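Local atomic coordinates of dihydrodipicolinate synthase (Bacillus clausii KSM-K16, PDB entry 3E96), a protein that probably catalyses the 4-hydroxy-tetrahydrodipicolinate synthase reaction, as a DapA-family TIM-barrel lyase expected to form a Schiff base with its substrate. Residues 81-86 and 106-111; 131-136 and 158-163. One frame throughout, in Å; residues are numbered along the deposited sequence.

Contact 1. Residues 81-86 and 106-111; sequences RALVVA and GADAVM
D108 turns its carboxylate back onto the start of strand 83-88. Its OD2 accepts the backbone N-H of V84 at 2.7 Å from N, nearly straight (168°), on the lone pair facing away from OD1. CG stands beside the backbone N of D108 (chi1 -63°), which brings the carboxylate over L83 and V84. The L83 side chain crosses that of D108 at about a right angle, with L83 CD2 3.6 Å from D108 CG. A water donates to both OD2 of D108 and O of A82, so OD2 is gripped twice. The backbone N of D108 binds V84 O at 2.8 Å; A109 N adds a weak bond to the same oxygen. Further along, the strands run parallel: A86 N bonds to A109 O, and M111 N reaches A86 O at 2.8 Å. V85 sets CG1 against M111 CB at 3.9 Å. A86 CB lies 4.3 Å from A107 CB, and A102 of helix 92-105 packs on both alanines. This helix links strands 83-88 and 109-112 in a beta-alpha-beta crossover. With an alanine in place of D108, V84 N would probably lose its carboxylate acceptor, and the water its bond to OD2. Carboxylate and water thus satisfy backbone polar groups where strand 83-88 starts; apolar packing takes over toward M111, beside the predicted catalytic residues K167 and Y143.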
ATOM      1  N   ARG B  81     -24.199  -0.875 -20.997  1.00 28.76           N
ATOM      2  CA  ARG B  81     -23.468  -0.099 -21.998  1.00 26.78           C
ATOM      3  C   ARG B  81     -21.970  -0.405 -22.082  1.00 26.39           C
ATOM      4  O   ARG B  81     -21.305  -0.007 -23.037  1.00 24.81           O
ATOM      5  CB  ARG B  81     -23.661   1.398 -21.751  1.00 28.05           C
ATOM      6  CG  ARG B  81     -25.079   1.902 -22.016  1.00 28.88           C
ATOM      7  CD  ARG B  81     -25.181   3.405 -21.791  1.00 29.16           C
ATOM      8  NE  ARG B  81     -24.880   3.773 -20.409  1.00 29.87           N
ATOM      9  CZ  ARG B  81     -24.875   5.021 -19.953  1.00 30.28           C
ATOM     10  NH1 ARG B  81     -25.153   6.027 -20.768  1.00 30.94           N
ATOM     11  NH2 ARG B  81     -24.588   5.266 -18.681  1.00 30.80           N
ATOM     12  N   ALA B  82     -21.437  -1.099 -21.084  1.00 23.42           N
ATOM     13  CA  ALA B  82     -20.018  -1.434 -21.084  1.00 22.74           C
ATOM     14  C   ALA B  82     -19.728  -2.544 -20.093  1.00 20.75           C
ATOM     15  O   ALA B  82     -20.544  -2.838 -19.223  1.00 20.52           O
ATOM     16  CB  ALA B  82     -19.183  -0.191 -20.733  1.00 20.82           C
ATOM     17  N   LEU B  83     -18.567  -3.170 -20.238  1.00 19.77           N
ATOM     18  CA  LEU B  83     -18.167  -4.223 -19.319  1.00 18.51           C
ATOM     19  C   LEU B  83     -17.752  -3.529 -18.032  1.00 18.66           C
ATOM     20  O   LEU B  83     -17.124  -2.468 -18.069  1.00 18.77           O
ATOM     21  CB  LEU B  83     -16.979  -5.013 -19.872  1.00 20.00           C
ATOM     22  CG  LEU B  83     -17.247  -5.952 -21.049  1.00 24.02           C
ATOM     23  CD1 LEU B  83     -15.940  -6.583 -21.517  1.00 24.68           C
ATOM     24  CD2 LEU B  83     -18.236  -7.024 -20.616  1.00 23.56           C
ATOM     25  N   VAL B  84     -18.111  -4.121 -16.899  1.00 16.17           N
ATOM     26  CA  VAL B  84     -17.763  -3.561 -15.601  1.00 15.19           C
ATOM     27  C   VAL B  84     -16.745  -4.472 -14.928  1.00 14.41           C
ATOM     28  O   VAL B  84     -17.038  -5.630 -14.639  1.00 14.83           O
ATOM     29  CB  VAL B  84     -19.013  -3.436 -14.702  1.00 14.92           C
ATOM     30  CG1 VAL B  84     -18.621  -2.932 -13.319  1.00 16.24           C
ATOM     31  CG2 VAL B  84     -20.013  -2.486 -15.344  1.00 15.80           C
ATOM     32  N   VAL B  85     -15.546  -3.945 -14.702  1.00 13.73           N
ATOM     33  CA  VAL B  85     -14.473  -4.693 -14.059  1.00 13.00           C
ATOM     34  C   VAL B  85     -14.264  -4.091 -12.675  1.00 14.44           C
ATOM     35  O   VAL B  85     -13.910  -2.921 -12.547  1.00 14.46           O
ATOM     36  CB  VAL B  85     -13.169  -4.588 -14.869  1.00 14.00           C
ATOM     37  CG1 VAL B  85     -12.060  -5.380 -14.177  1.00 13.82           C
ATOM     38  CG2 VAL B  85     -13.402  -5.093 -16.296  1.00 13.75           C
ATOM     39  N   ALA B  86     -14.489  -4.895 -11.641  1.00 12.48           N
ATOM     40  CA  ALA B  86     -14.366  -4.422 -10.268  1.00 13.00           C
ATOM     41  C   ALA B  86     -12.984  -4.583  -9.644  1.00 12.44           C
ATOM     42  O   ALA B  86     -12.453  -5.691  -9.551  1.00 12.28           O
ATOM     43  CB  ALA B  86     -15.411  -5.116  -9.388  1.00 11.76           C
ATOM     44  N   GLY B 106     -23.281  -7.877 -10.161  1.00 19.53           N
ATOM     45  CA  GLY B 106     -23.473  -7.900 -11.600  1.00 20.18           C
ATOM     46  C   GLY B 106     -22.252  -7.496 -12.407  1.00 20.41           C
ATOM     47  O   GLY B 106     -22.363  -7.229 -13.604  1.00 20.48           O
ATOM     48  N   ALA B 107     -21.088  -7.434 -11.764  1.00 19.26           N
ATOM     49  CA  ALA B 107     -19.860  -7.077 -12.469  1.00 18.23           C
ATOM     50  C   ALA B 107     -19.534  -8.190 -13.458  1.00 18.94           C
ATOM     51  O   ALA B 107     -20.002  -9.316 -13.305  1.00 19.94           O
ATOM     52  CB  ALA B 107     -18.711  -6.903 -11.484  1.00 19.00           C
ATOM     53  N   ASP B 108     -18.723  -7.873 -14.462  1.00 17.47           N
ATOM     54  CA  ASP B 108     -18.342  -8.843 -15.483  1.00 18.51           C
ATOM     55  C   ASP B 108     -17.030  -9.535 -15.158  1.00 17.67           C
ATOM     56  O   ASP B 108     -16.771 -10.650 -15.610  1.00 17.88           O
ATOM     57  CB  ASP B 108     -18.242  -8.140 -16.834  1.00 18.88           C
ATOM     58  CG  ASP B 108     -19.565  -7.565 -17.278  1.00 20.81           C
ATOM     59  OD1 ASP B 108     -20.483  -8.361 -17.578  1.00 20.50           O
ATOM     60  OD2 ASP B 108     -19.694  -6.323 -17.314  1.00 19.20           O
ATOM     61  N   ALA B 109     -16.199  -8.866 -14.370  1.00 16.09           N
ATOM     62  CA  ALA B 109     -14.911  -9.415 -13.980  1.00 16.88           C
ATOM     63  C   ALA B 109     -14.352  -8.573 -12.844  1.00 15.87           C
ATOM     64  O   ALA B 109     -14.952  -7.573 -12.453  1.00 15.88           O
ATOM     65  CB  ALA B 109     -13.947  -9.383 -15.170  1.00 17.09           C
ATOM     66  N   VAL B 110     -13.211  -8.994 -12.311  1.00 15.49           N
ATOM     67  CA  VAL B 110     -12.545  -8.247 -11.252  1.00 14.13           C
ATOM     68  C   VAL B 110     -11.108  -7.975 -11.669  1.00 13.99           C
ATOM     69  O   VAL B 110     -10.546  -8.700 -12.497  1.00 13.54           O
ATOM     70  CB  VAL B 110     -12.500  -9.032  -9.910  1.00 15.42           C
ATOM     71  CG1 VAL B 110     -13.905  -9.246  -9.377  1.00 13.92           C
ATOM     72  CG2 VAL B 110     -11.778 -10.363 -10.104  1.00 13.99           C
ATOM     73  N   MET B 111     -10.532  -6.909 -11.121  1.00 11.91           N
ATOM     74  CA  MET B 111      -9.133  -6.575 -11.365  1.00 13.02           C
ATOM     75  C   MET B 111      -8.490  -6.648  -9.989  1.00 12.94           C
ATOM     76  O   MET B 111      -8.867  -5.914  -9.072  1.00 13.44           O
ATOM     77  CB  MET B 111      -8.948  -5.157 -11.921  1.00 13.63           C
ATOM     78  CG  MET B 111      -7.455  -4.745 -12.025  1.00 14.97           C
ATOM     79  SD  MET B 111      -7.159  -2.994 -12.382  1.00 10.85           S
ATOM     80  CE  MET B 111      -7.622  -2.256 -10.822  1.00 18.69           C
TER
HETATM   81  O   HOH W   1     -21.825  -4.971 -17.925  1.00 39.17           O

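Contact 2. Residues 131-136 and 158-163; sequences DIIEAL and APLQNL
The outer layer of the TIM barrel supplies this contact, where I133 on helix 122-136 meets L160 and N162 in the loop before strand 163-168, and L163 at the strand's first position. I133 points at the loop and takes part in three of the four residue contacts. Its CD1 lies 3.9 Å from L160 CD1, and I133 CD1 is also 3.9 Å from L163 CD1. The isoleucine crosses both leucines obliquely. Its other branch, CG2, is anti to the backbone N (CG1 is at chi1 -66°) and rests 3.9 Å from N162 CB. The I133 and N162 side chains run past each other in opposite directions. The loop folds as a type I turn from L160 to L163, closed by L163 N to L160 O at 3.1 Å. The turn directs L160 at the helix, while L163, where the sixth barrel strand begins, meets I133 through CD1. N162 also pairs through its backbone with S140, at the start of the neighbouring strand 140-144. At the exposed margin, the extended E134 side chain crosses L160 at about a right angle, with E134 OE2 3.9 Å from L160 CD2. No hydrogen bond spans the two segments. On the barrel side, I112 of strand 109-112 packs against I133.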
ATOM      1  N   ASP B 131      -4.493 -17.814  -5.382  1.00 16.10           N
ATOM      2  CA  ASP B 131      -5.502 -18.130  -4.372  1.00 16.89           C
ATOM      3  C   ASP B 131      -6.808 -17.376  -4.585  1.00 16.97           C
ATOM      4  O   ASP B 131      -7.892 -17.947  -4.461  1.00 16.01           O
ATOM      5  CB  ASP B 131      -4.979 -17.833  -2.963  1.00 19.49           C
ATOM      6  CG  ASP B 131      -3.892 -18.797  -2.523  1.00 22.82           C
ATOM      7  OD1 ASP B 131      -3.711 -19.843  -3.181  1.00 23.11           O
ATOM      8  OD2 ASP B 131      -3.228 -18.509  -1.504  1.00 24.97           O
ATOM      9  N   ILE B 132      -6.705 -16.090  -4.897  1.00 15.45           N
ATOM     10  CA  ILE B 132      -7.889 -15.269  -5.121  1.00 15.97           C
ATOM     11  C   ILE B 132      -8.645 -15.683  -6.381  1.00 16.86           C
ATOM     12  O   ILE B 132      -9.871 -15.800  -6.369  1.00 17.32           O
ATOM     13  CB  ILE B 132      -7.503 -13.776  -5.222  1.00 15.77           C
ATOM     14  CG1 ILE B 132      -6.956 -13.302  -3.871  1.00 16.64           C
ATOM     15  CG2 ILE B 132      -8.712 -12.945  -5.661  1.00 16.46           C
ATOM     16  CD1 ILE B 132      -6.288 -11.939  -3.914  1.00 14.81           C
ATOM     17  N   ILE B 133      -7.915 -15.903  -7.469  1.00 16.00           N
ATOM     18  CA  ILE B 133      -8.543 -16.299  -8.724  1.00 16.31           C
ATOM     19  C   ILE B 133      -9.242 -17.654  -8.593  1.00 17.79           C
ATOM     20  O   ILE B 133     -10.377 -17.818  -9.041  1.00 18.16           O
ATOM     21  CB  ILE B 133      -7.502 -16.363  -9.867  1.00 16.02           C
ATOM     22  CG1 ILE B 133      -6.964 -14.955 -10.143  1.00 13.92           C
ATOM     23  CG2 ILE B 133      -8.133 -16.942 -11.132  1.00 17.24           C
ATOM     24  CD1 ILE B 133      -5.843 -14.915 -11.152  1.00 12.67           C
ATOM     25  N   GLU B 134      -8.578 -18.621  -7.970  1.00 18.25           N
ATOM     26  CA  GLU B 134      -9.185 -19.939  -7.813  1.00 20.05           C
ATOM     27  C   GLU B 134     -10.411 -19.904  -6.906  1.00 20.63           C
ATOM     28  O   GLU B 134     -11.409 -20.571  -7.181  1.00 20.52           O
ATOM     29  CB  GLU B 134      -8.160 -20.948  -7.280  1.00 19.60           C
ATOM     30  CG  GLU B 134      -6.943 -21.103  -8.182  1.00 22.35           C
ATOM     31  CD  GLU B 134      -6.100 -22.322  -7.848  1.00 25.11           C
ATOM     32  OE1 GLU B 134      -5.876 -22.589  -6.650  1.00 28.48           O
ATOM     33  OE2 GLU B 134      -5.645 -23.008  -8.787  1.00 24.90           O
ATOM     34  N   ALA B 135     -10.347 -19.118  -5.835  1.00 19.06           N
ATOM     35  CA  ALA B 135     -11.467 -19.012  -4.908  1.00 19.32           C
ATOM     36  C   ALA B 135     -12.677 -18.342  -5.554  1.00 19.22           C
ATOM     37  O   ALA B 135     -13.820 -18.755  -5.340  1.00 18.69           O
ATOM     38  CB  ALA B 135     -11.049 -18.236  -3.658  1.00 18.69           C
ATOM     39  N   LEU B 136     -12.431 -17.309  -6.352  1.00 18.08           N
ATOM     40  CA  LEU B 136     -13.522 -16.589  -6.998  1.00 19.36           C
ATOM     41  C   LEU B 136     -14.144 -17.319  -8.179  1.00 20.12           C
ATOM     42  O   LEU B 136     -15.352 -17.215  -8.402  1.00 19.37           O
ATOM     43  CB  LEU B 136     -13.050 -15.207  -7.460  1.00 18.36           C
ATOM     44  CG  LEU B 136     -12.751 -14.175  -6.369  1.00 19.69           C
ATOM     45  CD1 LEU B 136     -12.249 -12.886  -7.017  1.00 18.23           C
ATOM     46  CD2 LEU B 136     -14.011 -13.903  -5.545  1.00 19.47           C
ATOM     47  N   ALA B 158      -0.578 -17.592 -15.988  1.00 15.89           N
ATOM     48  CA  ALA B 158      -1.230 -17.668 -17.296  1.00 16.22           C
ATOM     49  C   ALA B 158      -2.171 -18.851 -17.538  1.00 16.44           C
ATOM     50  O   ALA B 158      -3.250 -18.672 -18.094  1.00 16.97           O
ATOM     51  CB  ALA B 158      -0.181 -17.615 -18.400  1.00 16.49           C
ATOM     52  N   PRO B 159      -1.776 -20.068 -17.128  1.00 17.92           N
ATOM     53  CA  PRO B 159      -2.619 -21.254 -17.330  1.00 19.71           C
ATOM     54  C   PRO B 159      -4.002 -21.193 -16.685  1.00 20.16           C
ATOM     55  O   PRO B 159      -4.927 -21.881 -17.121  1.00 19.99           O
ATOM     56  CB  PRO B 159      -1.769 -22.384 -16.751  1.00 20.46           C
ATOM     57  CG  PRO B 159      -0.375 -21.908 -16.981  1.00 20.60           C
ATOM     58  CD  PRO B 159      -0.466 -20.456 -16.580  1.00 17.08           C
ATOM     59  N   LEU B 160      -4.149 -20.386 -15.641  1.00 19.42           N
ATOM     60  CA  LEU B 160      -5.441 -20.283 -14.970  1.00 19.86           C
ATOM     61  C   LEU B 160      -6.533 -19.891 -15.951  1.00 20.06           C
ATOM     62  O   LEU B 160      -6.446 -18.865 -16.626  1.00 18.89           O
ATOM     63  CB  LEU B 160      -5.374 -19.266 -13.827  1.00 17.43           C
ATOM     64  CG  LEU B 160      -4.469 -19.652 -12.657  1.00 18.43           C
ATOM     65  CD1 LEU B 160      -4.363 -18.475 -11.686  1.00 16.72           C
ATOM     66  CD2 LEU B 160      -5.020 -20.899 -11.957  1.00 18.04           C
ATOM     67  N   GLN B 161      -7.566 -20.723 -16.029  1.00 20.31           N
ATOM     68  CA  GLN B 161      -8.682 -20.474 -16.930  1.00 21.88           C
ATOM     69  C   GLN B 161      -9.332 -19.110 -16.734  1.00 21.16           C
ATOM     70  O   GLN B 161      -9.728 -18.460 -17.701  1.00 21.50           O
ATOM     71  CB  GLN B 161      -9.740 -21.567 -16.759  1.00 24.17           C
ATOM     72  CG  GLN B 161      -9.387 -22.856 -17.470  1.00 31.42           C
ATOM     73  CD  GLN B 161      -9.428 -22.706 -18.979  1.00 32.70           C
ATOM     74  OE1 GLN B 161      -8.864 -23.520 -19.711  1.00 36.73           O
ATOM     75  NE2 GLN B 161     -10.108 -21.667 -19.453  1.00 34.74           N
ATOM     76  N   ASN B 162      -9.440 -18.671 -15.486  1.00 19.66           N
ATOM     77  CA  ASN B 162     -10.077 -17.394 -15.216  1.00 20.19           C
ATOM     78  C   ASN B 162      -9.193 -16.156 -15.271  1.00 19.47           C
ATOM     79  O   ASN B 162      -9.662 -15.053 -15.005  1.00 20.86           O
ATOM     80  CB  ASN B 162     -10.827 -17.466 -13.888  1.00 20.96           C
ATOM     81  CG  ASN B 162     -12.117 -18.249 -14.008  1.00 22.88           C
ATOM     82  OD1 ASN B 162     -12.455 -19.061 -13.146  1.00 24.93           O
ATOM     83  ND2 ASN B 162     -12.854 -18.002 -15.087  1.00 21.91           N
ATOM     84  N   LEU B 163      -7.915 -16.325 -15.600  1.00 18.42           N
ATOM     85  CA  LEU B 163      -7.048 -15.158 -15.734  1.00 17.38           C
ATOM     86  C   LEU B 163      -7.260 -14.732 -17.184  1.00 16.74           C
ATOM     87  O   LEU B 163      -6.775 -15.391 -18.112  1.00 16.34           O
ATOM     88  CB  LEU B 163      -5.576 -15.511 -15.498  1.00 16.09           C
ATOM     89  CG  LEU B 163      -4.634 -14.307 -15.653  1.00 15.83           C
ATOM     90  CD1 LEU B 163      -4.932 -13.284 -14.563  1.00 13.41           C
ATOM     91  CD2 LEU B 163      -3.191 -14.753 -15.570  1.00 17.13           C
TER

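Overall arrangement
From the N terminus, strand 83-88 comes first, then helix 92-105 and strand 109-112. Contact 1 closes this loop by joining the third and fourth strands of the barrel. The chain goes on into helix 122-136, strand 140-144 and helix 152-157. Contact 2 then closes a second loop, tying the first of these helices to the approach of the sixth strand. The two loops follow in series and neither nest nor cross. Their centres lie about 16 Å apart, yet they touch: V110 CG2 of contact 1 packs 4.0 Å from L136 CD1 of contact 2. Strand 109-112 and helix 122-136, consecutive in the chain, thus join the two contacts.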